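Local coordinates for protein bifunctional enzyme IspD/IspF (PDB 1W55) that makes 4-diphosphocytidyl-2-C-methyl-D-erythritol from CTP and methylerythritol phosphate, and cyclises its 2-phosphate with release of CMP, in isoprenoid precursor biosynthesis, at residues Phe69-Asp74 with Leu80-Glu85; Leu253-Leu258 with Leu263-Glu268; Leu258-Leu263 with Val361-Phe366. One frame throughout, in Å; residues are numbered along the deposited sequence.

Interaction 1 of 3, residues Phe69-Asp74 with Leu80-Glu85; sequences FIEGGD and LKKALE. With C (cytidine-5'-monophosphate), chain D.
Lys-82 NZ is gripped by two successive backbone carbonyls. Lys-82 NZ donates to Glu-71 O at 2.9 Å. A second bond runs from Lys-82 NZ to Gly-72 O at 3.1 Å. The contact belongs to the nucleotide-binding sheet of the cytidylyltransferase half, a GT-A-like alpha/beta fold. Strand 68-71 pairs in parallel with strand 50-54 and leads through a short loop into helix 76-84. This helix is the connection of a beta-alpha-beta crossover from strand 68-71 to strand 91-96, parallel members of one sheet. The short strand and helix segments run obliquely, roughly opposite in direction.

The ammonium group reaches both carbonyls from above their planes. It is 61° out of the plane at Glu-71 O and 65° out at Gly-72 O. The lysine chain is bent once, at chi3, and this turn brings NZ back over the strand end. The CE atom of Lys-82 also passes close to Glu-71 O, at 3.3 Å. The carboxylate of Glu-71 leads away from the helix, and its OE2 stays 6.4 Å from Lys-82 NZ.

At Ile-70 the contact is apolar. Ile-70 points at the helix, and its CG2 meets Ala-83 CB at 3.9 Å. Its CD1 lies against the backbone of Lys-82, 3.6 Å from the carbonyl O. Ala-83 also touches Val-51 and Ile-7 of the neighbouring strands, so the helix packs on one face of the sheet.

The loop end serves the ligand. Gly-73 N bonds to Ser-79 OG, and Ser-79 OG also bonds to the cytidine monophosphate. The carbonyl O of Gly-73 accepts a hydrogen bond from the cytosine amino group N4, 2.9 Å long with an angle of 142° at the hydrogen.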
loop_
_atom_site.group_PDB
_atom_site.type_symbol
_atom_site.label_atom_id
_atom_site.label_comp_id
_atom_site.label_asym_id
_atom_site.label_seq_id
_atom_site.Cartn_x
_atom_site.Cartn_y
_atom_site.Cartn_z
ATOM N N PHE A 69 32.490 24.757 -2.012
ATOM C CA PHE A 69 33.198 23.522 -2.286
ATOM C C PHE A 69 34.684 23.712 -2.057
ATOM O O PHE A 69 35.236 24.773 -2.353
ATOM C CB PHE A 69 32.932 23.064 -3.713
ATOM C CG PHE A 69 31.520 22.635 -3.944
ATOM C CD1 PHE A 69 30.574 23.544 -4.432
ATOM C CD2 PHE A 69 31.125 21.329 -3.662
ATOM C CE1 PHE A 69 29.256 23.155 -4.643
ATOM C CE2 PHE A 69 29.804 20.921 -3.859
ATOM C CZ PHE A 69 28.864 21.830 -4.353
ATOM N N ILE A 70 35.324 22.677 -1.522
ATOM C CA ILE A 70 36.753 22.690 -1.318
ATOM C C ILE A 70 37.333 21.317 -1.659
ATOM O O ILE A 70 36.712 20.286 -1.388
ATOM C CB ILE A 70 37.080 23.129 0.135
ATOM C CG1 ILE A 70 38.560 23.506 0.259
ATOM C CG2 ILE A 70 36.662 22.054 1.156
ATOM C CD1 ILE A 70 38.833 24.513 1.355
ATOM N N GLU A 71 38.512 21.321 -2.279
ATOM C CA GLU A 71 39.187 20.099 -2.704
ATOM C C GLU A 71 39.535 19.274 -1.475
ATOM O O GLU A 71 40.033 19.812 -0.494
ATOM C CB GLU A 71 40.452 20.431 -3.522
ATOM C CG GLU A 71 41.116 19.235 -4.205
ATOM C CD GLU A 71 40.285 18.612 -5.331
ATOM O OE1 GLU A 71 39.447 19.315 -5.945
ATOM O OE2 GLU A 71 40.483 17.406 -5.624
ATOM N N GLY A 72 39.237 17.977 -1.520
ATOM C CA GLY A 72 39.538 17.098 -0.408
ATOM C C GLY A 72 41.030 16.900 -0.234
ATOM O O GLY A 72 41.824 17.362 -1.064
ATOM N N GLY A 73 41.410 16.229 0.850
ATOM C CA GLY A 73 42.798 15.850 1.085
ATOM C C GLY A 73 42.951 14.347 0.958
ATOM O O GLY A 73 42.047 13.675 0.446
ATOM N N ASP A 74 44.074 13.816 1.449
ATOM C CA ASP A 74 44.368 12.377 1.375
ATOM C C ASP A 74 43.570 11.532 2.374
ATOM O O ASP A 74 43.415 10.321 2.205
ATOM C CB ASP A 74 45.868 12.126 1.597
ATOM C CG ASP A 74 46.750 12.743 0.505
ATOM O OD1 ASP A 74 46.221 13.240 -0.512
ATOM O OD2 ASP A 74 48.000 12.770 0.591
ATOM N N LEU A 80 38.759 17.515 6.183
ATOM C CA LEU A 80 38.130 18.254 7.272
ATOM C C LEU A 80 38.943 19.490 7.674
ATOM O O LEU A 80 38.399 20.591 7.798
ATOM C CB LEU A 80 37.912 17.331 8.489
ATOM C CG LEU A 80 37.205 17.970 9.698
ATOM C CD1 LEU A 80 35.940 18.765 9.295
ATOM C CD2 LEU A 80 36.863 16.913 10.740
ATOM N N LYS A 81 40.245 19.292 7.871
ATOM C CA LYS A 81 41.148 20.368 8.272
ATOM C C LYS A 81 41.132 21.511 7.263
ATOM O O LYS A 81 41.080 22.689 7.643
ATOM C CB LYS A 81 42.572 19.823 8.472
ATOM C CG LYS A 81 43.657 20.890 8.621
ATOM C CD LYS A 81 45.026 20.261 8.874
ATOM C CE LYS A 81 45.991 21.272 9.496
ATOM N NZ LYS A 81 47.154 20.577 10.118
ATOM N N LYS A 82 41.171 21.168 5.978
ATOM C CA LYS A 82 41.120 22.181 4.923
ATOM C C LYS A 82 39.793 22.930 4.932
ATOM O O LYS A 82 39.769 24.152 4.813
ATOM C CB LYS A 82 41.369 21.562 3.548
ATOM C CG LYS A 82 42.770 20.979 3.362
ATOM C CD LYS A 82 42.848 20.135 2.093
ATOM C CE LYS A 82 42.789 21.012 0.835
ATOM N NZ LYS A 82 42.916 20.210 -0.414
ATOM N N ALA A 83 38.691 22.203 5.095
ATOM C CA ALA A 83 37.366 22.832 5.105
ATOM C C ALA A 83 37.159 23.729 6.324
ATOM O O ALA A 83 36.449 24.735 6.241
ATOM C CB ALA A 83 36.269 21.779 5.019
ATOM N N LEU A 84 37.762 23.359 7.453
ATOM C CA LEU A 84 37.667 24.176 8.674
ATOM C C LEU A 84 38.239 25.593 8.529
ATOM O O LEU A 84 37.759 26.516 9.185
ATOM C CB LEU A 84 38.309 23.469 9.873
ATOM C CG LEU A 84 37.517 22.322 10.508
ATOM C CD1 LEU A 84 38.429 21.446 11.344
ATOM C CD2 LEU A 84 36.353 22.842 11.346
ATOM N N GLU A 85 39.236 25.771 7.663
ATOM C CA GLU A 85 39.814 27.097 7.427
ATOM C C GLU A 85 38.792 28.061 6.814
ATOM O O GLU A 85 39.023 29.274 6.763
ATOM C CB GLU A 85 41.087 27.007 6.571
ATOM C CG GLU A 85 42.283 26.417 7.310
ATOM C CD GLU A 85 42.627 27.166 8.601
ATOM O OE1 GLU A 85 43.237 28.260 8.521
ATOM O OE2 GLU A 85 42.286 26.668 9.700
HETATM O OP3 C D . 34.323 6.077 6.110
HETATM P P C D . 35.488 6.902 5.619
HETATM O OP1 C D . 36.119 6.335 4.373
HETATM O OP2 C D . 36.449 7.342 6.699
HETATM O "O5'" C D . 34.813 8.250 5.047
HETATM C "C5'" C D . 34.040 9.113 5.867
HETATM C "C4'" C D . 33.639 10.361 5.080
HETATM O "O4'" C D . 34.767 11.209 4.833
HETATM C "C3'" C D . 33.035 10.033 3.728
HETATM O "O3'" C D . 31.866 10.820 3.596
HETATM C "C2'" C D . 34.074 10.458 2.714
HETATM O "O2'" C D . 33.504 10.922 1.495
HETATM C "C1'" C D . 34.818 11.561 3.450
HETATM N N1 C D . 36.209 11.633 3.009
HETATM C C2 C D . 36.715 12.875 2.591
HETATM O O2 C D . 35.978 13.899 2.605
HETATM N N3 C D . 37.998 12.945 2.181
HETATM C C4 C D . 38.792 11.840 2.152
HETATM N N4 C D . 40.078 11.938 1.725
HETATM C C5 C D . 38.302 10.604 2.559
HETATM C C6 C D . 36.984 10.527 2.992
#

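Interaction 2 of 3, residues Leu253-Leu258 with Leu263-Glu268; sequences LTDAIL and LGDIGE. With C (cytidine-5'-monophosphate), chain C.
Asp-255 OD1 takes the backbone N-H of Ile-266 at 2.7 Å. In the cyclodiphosphate synthase (IspF) half, the contact folds the end of helix 248-260 against the N-terminus of helix 266-269, with Asp-265 as N-cap. The packing is tight here. Leu-258 CD1 presses on the backbone of Asp-265, 3.7 Å from its carbonyl C. The CB of Asp-265 lies 3.3 Å from Asp-255 OD1. Thr-254 CG2 meets Ile-266 CD1 at 4.0 Å, the side chains crossing at about a right angle. The two carboxylates lie side by side, planes 35° apart, and Asp-265 OD1 forms a salt bridge to Lys-318 of the third subunit.

The other end is looser. Leu-263 is partly exposed, and its CB meets Leu-258 CD2 at 4.0 Å. The backbone still closes well there, with Leu-263 N 2.8 Å from Leu-258 O.

Asp-265 OD2 caps Glu-268 N at 3.2 Å. The pocket lies between subunits: the cytidine monophosphate also bonds to Thr-342 of the third subunit. CG of Asp-265 stands between the backbone N and the carbonyl carbon (chi1 64°), which turns the carboxylate to the sugar, and O2' donates to Asp-265 OD2 at 2.7 Å.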
loop_
_atom_site.group_PDB
_atom_site.type_symbol
_atom_site.label_atom_id
_atom_site.label_comp_id
_atom_site.label_asym_id
_atom_site.label_seq_id
_atom_site.Cartn_x
_atom_site.Cartn_y
_atom_site.Cartn_z
ATOM N N LEU A 253 30.166 7.723 -31.642
ATOM C CA LEU A 253 29.444 7.109 -30.545
ATOM C C LEU A 253 29.965 7.579 -29.169
ATOM O O LEU A 253 29.185 7.848 -28.258
ATOM C CB LEU A 253 29.507 5.592 -30.664
ATOM C CG LEU A 253 28.821 4.807 -29.563
ATOM C CD1 LEU A 253 27.342 5.255 -29.377
ATOM C CD2 LEU A 253 28.944 3.311 -29.871
ATOM N N THR A 254 31.283 7.676 -29.034
ATOM C CA THR A 254 31.899 8.240 -27.837
ATOM C C THR A 254 31.329 9.633 -27.531
ATOM O O THR A 254 30.971 9.925 -26.397
ATOM C CB THR A 254 33.418 8.317 -28.046
ATOM O OG1 THR A 254 33.952 6.986 -28.291
ATOM C CG2 THR A 254 34.098 8.806 -26.780
ATOM N N ASP A 255 31.240 10.487 -28.549
ATOM C CA ASP A 255 30.659 11.815 -28.375
ATOM C C ASP A 255 29.209 11.758 -27.860
ATOM O O ASP A 255 28.841 12.528 -26.988
ATOM C CB ASP A 255 30.738 12.604 -29.678
ATOM C CG ASP A 255 31.906 13.582 -29.703
ATOM O OD1 ASP A 255 32.747 13.522 -28.783
ATOM O OD2 ASP A 255 32.068 14.441 -30.605
ATOM N N ALA A 256 28.403 10.836 -28.378
ATOM C CA ALA A 256 27.001 10.741 -27.968
ATOM C C ALA A 256 26.865 10.347 -26.506
ATOM O O ALA A 256 26.058 10.921 -25.775
ATOM C CB ALA A 256 26.213 9.781 -28.877
ATOM N N ILE A 257 27.676 9.382 -26.082
ATOM C CA ILE A 257 27.669 8.879 -24.706
ATOM C C ILE A 257 28.148 9.924 -23.699
ATOM O O ILE A 257 27.534 10.109 -22.646
ATOM C CB ILE A 257 28.524 7.575 -24.610
ATOM C CG1 ILE A 257 27.806 6.426 -25.336
ATOM C CG2 ILE A 257 28.758 7.193 -23.140
ATOM C CD1 ILE A 257 28.677 5.210 -25.652
ATOM N N LEU A 258 29.235 10.619 -24.025
ATOM C CA LEU A 258 29.718 11.707 -23.188
ATOM C C LEU A 258 28.716 12.856 -23.162
ATOM O O LEU A 258 28.509 13.483 -22.112
ATOM C CB LEU A 258 31.063 12.229 -23.697
ATOM C CG LEU A 258 32.260 11.278 -23.620
ATOM C CD1 LEU A 258 33.413 11.850 -24.438
ATOM C CD2 LEU A 258 32.691 10.995 -22.173
ATOM N N LEU A 263 29.431 15.303 -20.236
ATOM C CA LEU A 263 30.868 15.169 -19.996
ATOM C C LEU A 263 31.755 15.669 -21.136
ATOM O O LEU A 263 32.898 15.217 -21.282
ATOM C CB LEU A 263 31.200 13.705 -19.693
ATOM C CG LEU A 263 31.548 13.219 -18.274
ATOM C CD1 LEU A 263 30.920 14.059 -17.174
ATOM C CD2 LEU A 263 31.214 11.709 -18.097
ATOM N N GLY A 264 31.246 16.602 -21.935
ATOM C CA GLY A 264 32.052 17.240 -22.962
ATOM C C GLY A 264 32.025 16.495 -24.286
ATOM O O GLY A 264 30.958 16.080 -24.757
ATOM N N ASP A 265 33.202 16.352 -24.896
ATOM C CA ASP A 265 33.360 15.579 -26.132
ATOM C C ASP A 265 34.704 14.845 -26.172
ATOM O O ASP A 265 35.500 14.935 -25.229
ATOM C CB ASP A 265 33.116 16.443 -27.388
ATOM C CG ASP A 265 34.130 17.561 -27.559
ATOM O OD1 ASP A 265 33.739 18.650 -28.048
ATOM O OD2 ASP A 265 35.338 17.445 -27.255
ATOM N N ILE A 266 34.950 14.117 -27.254
ATOM C CA ILE A 266 36.091 13.209 -27.321
ATOM C C ILE A 266 37.449 13.950 -27.249
ATOM O O ILE A 266 38.398 13.461 -26.629
ATOM C CB ILE A 266 35.971 12.257 -28.542
ATOM C CG1 ILE A 266 36.977 11.095 -28.430
ATOM C CG2 ILE A 266 36.089 13.024 -29.861
ATOM C CD1 ILE A 266 36.768 9.948 -29.469
ATOM N N GLY A 267 37.497 15.138 -27.851
ATOM C CA GLY A 267 38.671 15.986 -27.841
ATOM C C GLY A 267 39.023 16.545 -26.481
ATOM O O GLY A 267 40.192 16.789 -26.215
ATOM N N GLU A 268 38.019 16.754 -25.626
ATOM C CA GLU A 268 38.250 17.174 -24.243
ATOM C C GLU A 268 38.736 15.995 -23.391
ATOM O O GLU A 268 39.528 16.176 -22.467
ATOM C CB GLU A 268 36.974 17.771 -23.624
ATOM C CG GLU A 268 36.267 18.839 -24.471
ATOM C CD GLU A 268 37.018 20.169 -24.522
ATOM O OE1 GLU A 268 37.705 20.509 -23.525
ATOM O OE2 GLU A 268 36.930 20.876 -25.559
HETATM O OP3 C C . 37.406 15.865 -34.525
HETATM P P C C . 38.205 17.076 -34.905
HETATM O OP1 C C . 37.526 17.948 -35.912
HETATM O OP2 C C . 39.613 16.716 -35.283
HETATM O "O5'" C C . 38.291 17.953 -33.568
HETATM C "C5'" C C . 38.978 17.492 -32.413
HETATM C "C4'" C C . 38.428 18.187 -31.169
HETATM O "O4'" C C . 38.559 19.616 -31.249
HETATM C "C3'" C C . 36.940 17.957 -30.911
HETATM O "O3'" C C . 36.694 16.749 -30.195
HETATM C "C2'" C C . 36.542 19.178 -30.099
HETATM O "O2'" C C . 36.930 18.988 -28.741
HETATM C "C1'" C C . 37.457 20.274 -30.599
HETATM N N1 C C . 36.867 21.282 -31.514
HETATM C C2 C C . 36.487 22.551 -31.027
HETATM O O2 C C . 36.603 22.807 -29.809
HETATM N N3 C C . 35.987 23.499 -31.862
HETATM C C4 C C . 35.838 23.240 -33.183
HETATM N N4 C C . 35.338 24.184 -34.028
HETATM C C5 C C . 36.193 21.993 -33.680
HETATM C C6 C C . 36.720 21.024 -32.826
#

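Interaction 3 of 3, residues Leu258-Leu263 with Val361-Phe366; sequences LGAAGL and VNLKYF
Ala-260 and Leu-363 bury most of the surface in this contact, and their side chains meet directly. The CB of Ala-260 sits 3.6 Å from Leu-363 CD1 and 3.7 Å from Leu-363 CG. The small methyl lets the strand residue come close to the helix backbone, and the two CA atoms are 6.5 Å apart. CG of Leu-363 is anti to its own carbonyl carbon (chi1 -81°). That puts CD1 against the last turn of the helix. Leu-363 CD1 also lies 3.6 Å from Ala-261 N and 3.8 Å from Ala-261 CB. Val-361, two residues back on the same face of the strand, adds its CG1, 4.0 Å from Ala-260 CB.

This is a helix laid on one face of the mixed sheet of the cyclodiphosphate synthase half, an alpha/beta domain of the IspF family. Helix 248-260 packs on strand 354-365, which lies between strands 210-224 and 298-308. Val-293 of helix 282-295 touches both Ala-261 and Leu-363, so a second helix closes over this spot. Asn-362, between the two apolar residues, points away from the helix. It packs on Asn-362 of the third subunit, and its ND2 bonds to Ile-210 O of the fourth subunit.

The helix ends here in a Schellman motif. Gly-262 leaves the helix with a positive phi of 72°. Gly-262 N bonds to Gly-259 O at 3.1 Å, alongside the bond from Leu-263 N to Leu-258 O.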
loop_
_atom_site.group_PDB
_atom_site.type_symbol
_atom_site.label_atom_id
_atom_site.label_comp_id
_atom_site.label_asym_id
_atom_site.label_seq_id
_atom_site.Cartn_x
_atom_site.Cartn_y
_atom_site.Cartn_z
ATOM N N LEU A 258 29.235 10.619 -24.025
ATOM C CA LEU A 258 29.718 11.707 -23.188
ATOM C C LEU A 258 28.716 12.856 -23.162
ATOM O O LEU A 258 28.509 13.483 -22.112
ATOM C CB LEU A 258 31.063 12.229 -23.697
ATOM C CG LEU A 258 32.260 11.278 -23.620
ATOM C CD1 LEU A 258 33.413 11.850 -24.438
ATOM C CD2 LEU A 258 32.691 10.995 -22.173
ATOM N N GLY A 259 28.097 13.126 -24.314
ATOM C CA GLY A 259 27.164 14.233 -24.444
ATOM C C GLY A 259 25.930 14.050 -23.591
ATOM O O GLY A 259 25.502 14.983 -22.918
ATOM N N ALA A 260 25.375 12.832 -23.594
ATOM C CA ALA A 260 24.190 12.524 -22.801
ATOM C C ALA A 260 24.473 12.651 -21.301
ATOM O O ALA A 260 23.584 12.988 -20.525
ATOM C CB ALA A 260 23.654 11.122 -23.149
ATOM N N ALA A 261 25.724 12.406 -20.916
ATOM C CA ALA A 261 26.155 12.463 -19.520
ATOM C C ALA A 261 26.657 13.837 -19.107
ATOM O O ALA A 261 27.036 14.034 -17.962
ATOM C CB ALA A 261 27.249 11.404 -19.261
ATOM N N GLY A 262 26.683 14.778 -20.047
ATOM C CA GLY A 262 27.173 16.116 -19.782
ATOM C C GLY A 262 28.680 16.204 -19.599
ATOM O O GLY A 262 29.158 17.110 -18.932
ATOM N N LEU A 263 29.431 15.303 -20.236
ATOM C CA LEU A 263 30.868 15.169 -19.996
ATOM C C LEU A 263 31.755 15.669 -21.136
ATOM O O LEU A 263 32.898 15.217 -21.282
ATOM C CB LEU A 263 31.200 13.705 -19.693
ATOM C CG LEU A 263 31.548 13.219 -18.274
ATOM C CD1 LEU A 263 30.920 14.059 -17.174
ATOM C CD2 LEU A 263 31.214 11.709 -18.097
ATOM N N VAL A 361 21.941 8.222 -28.476
ATOM C CA VAL A 361 22.034 7.412 -27.278
ATOM C C VAL A 361 20.967 7.902 -26.279
ATOM O O VAL A 361 20.621 9.084 -26.264
ATOM C CB VAL A 361 23.473 7.584 -26.757
ATOM C CG1 VAL A 361 23.551 7.790 -25.270
ATOM C CG2 VAL A 361 24.372 6.487 -27.300
ATOM N N ASN A 362 20.408 6.983 -25.496
ATOM C CA ASN A 362 19.564 7.331 -24.363
ATOM C C ASN A 362 20.221 6.754 -23.112
ATOM O O ASN A 362 20.619 5.587 -23.090
ATOM C CB ASN A 362 18.138 6.785 -24.536
ATOM C CG ASN A 362 17.168 7.821 -25.114
ATOM O OD1 ASN A 362 17.540 8.960 -25.396
ATOM N ND2 ASN A 362 15.916 7.428 -25.270
ATOM N N LEU A 363 20.374 7.598 -22.097
ATOM C CA LEU A 363 20.954 7.217 -20.821
ATOM C C LEU A 363 19.888 7.367 -19.744
ATOM O O LEU A 363 19.116 8.333 -19.760
ATOM C CB LEU A 363 22.082 8.177 -20.449
ATOM C CG LEU A 363 23.501 8.118 -20.980
ATOM C CD1 LEU A 363 24.337 9.168 -20.186
ATOM C CD2 LEU A 363 24.098 6.698 -20.863
ATOM N N LYS A 364 19.863 6.424 -18.809
ATOM C CA LYS A 364 19.048 6.546 -17.602
ATOM C C LYS A 364 19.986 6.507 -16.406
ATOM O O LYS A 364 21.181 6.240 -16.566
ATOM C CB LYS A 364 18.065 5.387 -17.504
ATOM C CG LYS A 364 18.742 4.060 -17.258
ATOM C CD LYS A 364 17.761 2.914 -17.253
ATOM C CE LYS A 364 18.496 1.590 -17.113
ATOM N NZ LYS A 364 17.604 0.475 -16.702
ATOM N N TYR A 365 19.448 6.764 -15.218
ATOM C CA TYR A 365 20.218 6.602 -13.986
ATOM C C TYR A 365 20.385 5.135 -13.646
ATOM O O TYR A 365 19.436 4.353 -13.724
ATOM C CB TYR A 365 19.542 7.313 -12.810
ATOM C CG TYR A 365 19.480 8.810 -12.958
ATOM C CD1 TYR A 365 18.273 9.491 -12.787
ATOM C CD2 TYR A 365 20.621 9.554 -13.244
ATOM C CE1 TYR A 365 18.195 10.874 -12.899
ATOM C CE2 TYR A 365 20.554 10.952 -13.374
ATOM C CZ TYR A 365 19.328 11.594 -13.203
ATOM O OH TYR A 365 19.235 12.961 -13.319
ATOM N N PHE A 366 21.593 4.777 -13.237
ATOM C CA PHE A 366 21.866 3.429 -12.782
ATOM C C PHE A 366 20.896 3.045 -11.674
ATOM O O PHE A 366 20.731 3.771 -10.694
ATOM C CB PHE A 366 23.313 3.307 -12.270
ATOM C CG PHE A 366 23.613 1.967 -11.650
ATOM C CD1 PHE A 366 23.506 0.798 -12.402
ATOM C CD2 PHE A 366 23.961 1.869 -10.304
ATOM C CE1 PHE A 366 23.765 -0.456 -11.825
ATOM C CE2 PHE A 366 24.233 0.627 -9.716
ATOM C CZ PHE A 366 24.126 -0.537 -10.469
#

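Interaction 1 lies in the cytidylyltransferase half of the chain, while interactions 2 and 3 lie in the cyclodiphosphate synthase half. The centre of interaction 1 is about 31 Å from that of interaction 2 and about 30 Å from that of interaction 3. In both cases the nearest atoms are about 15 Å apart. Interactions 1 and 2 each border a separate cytidine monophosphate, one holding the base and the other the ribose. Interactions 2 and 3 share Leu-258 and Leu-263, and their centres are about 10 Å apart. Helix 248-260 joins them: one side faces the pocket segment, another the sheet. Leu-253 CD1 meets Val-361 CG2 at 3.8 Å.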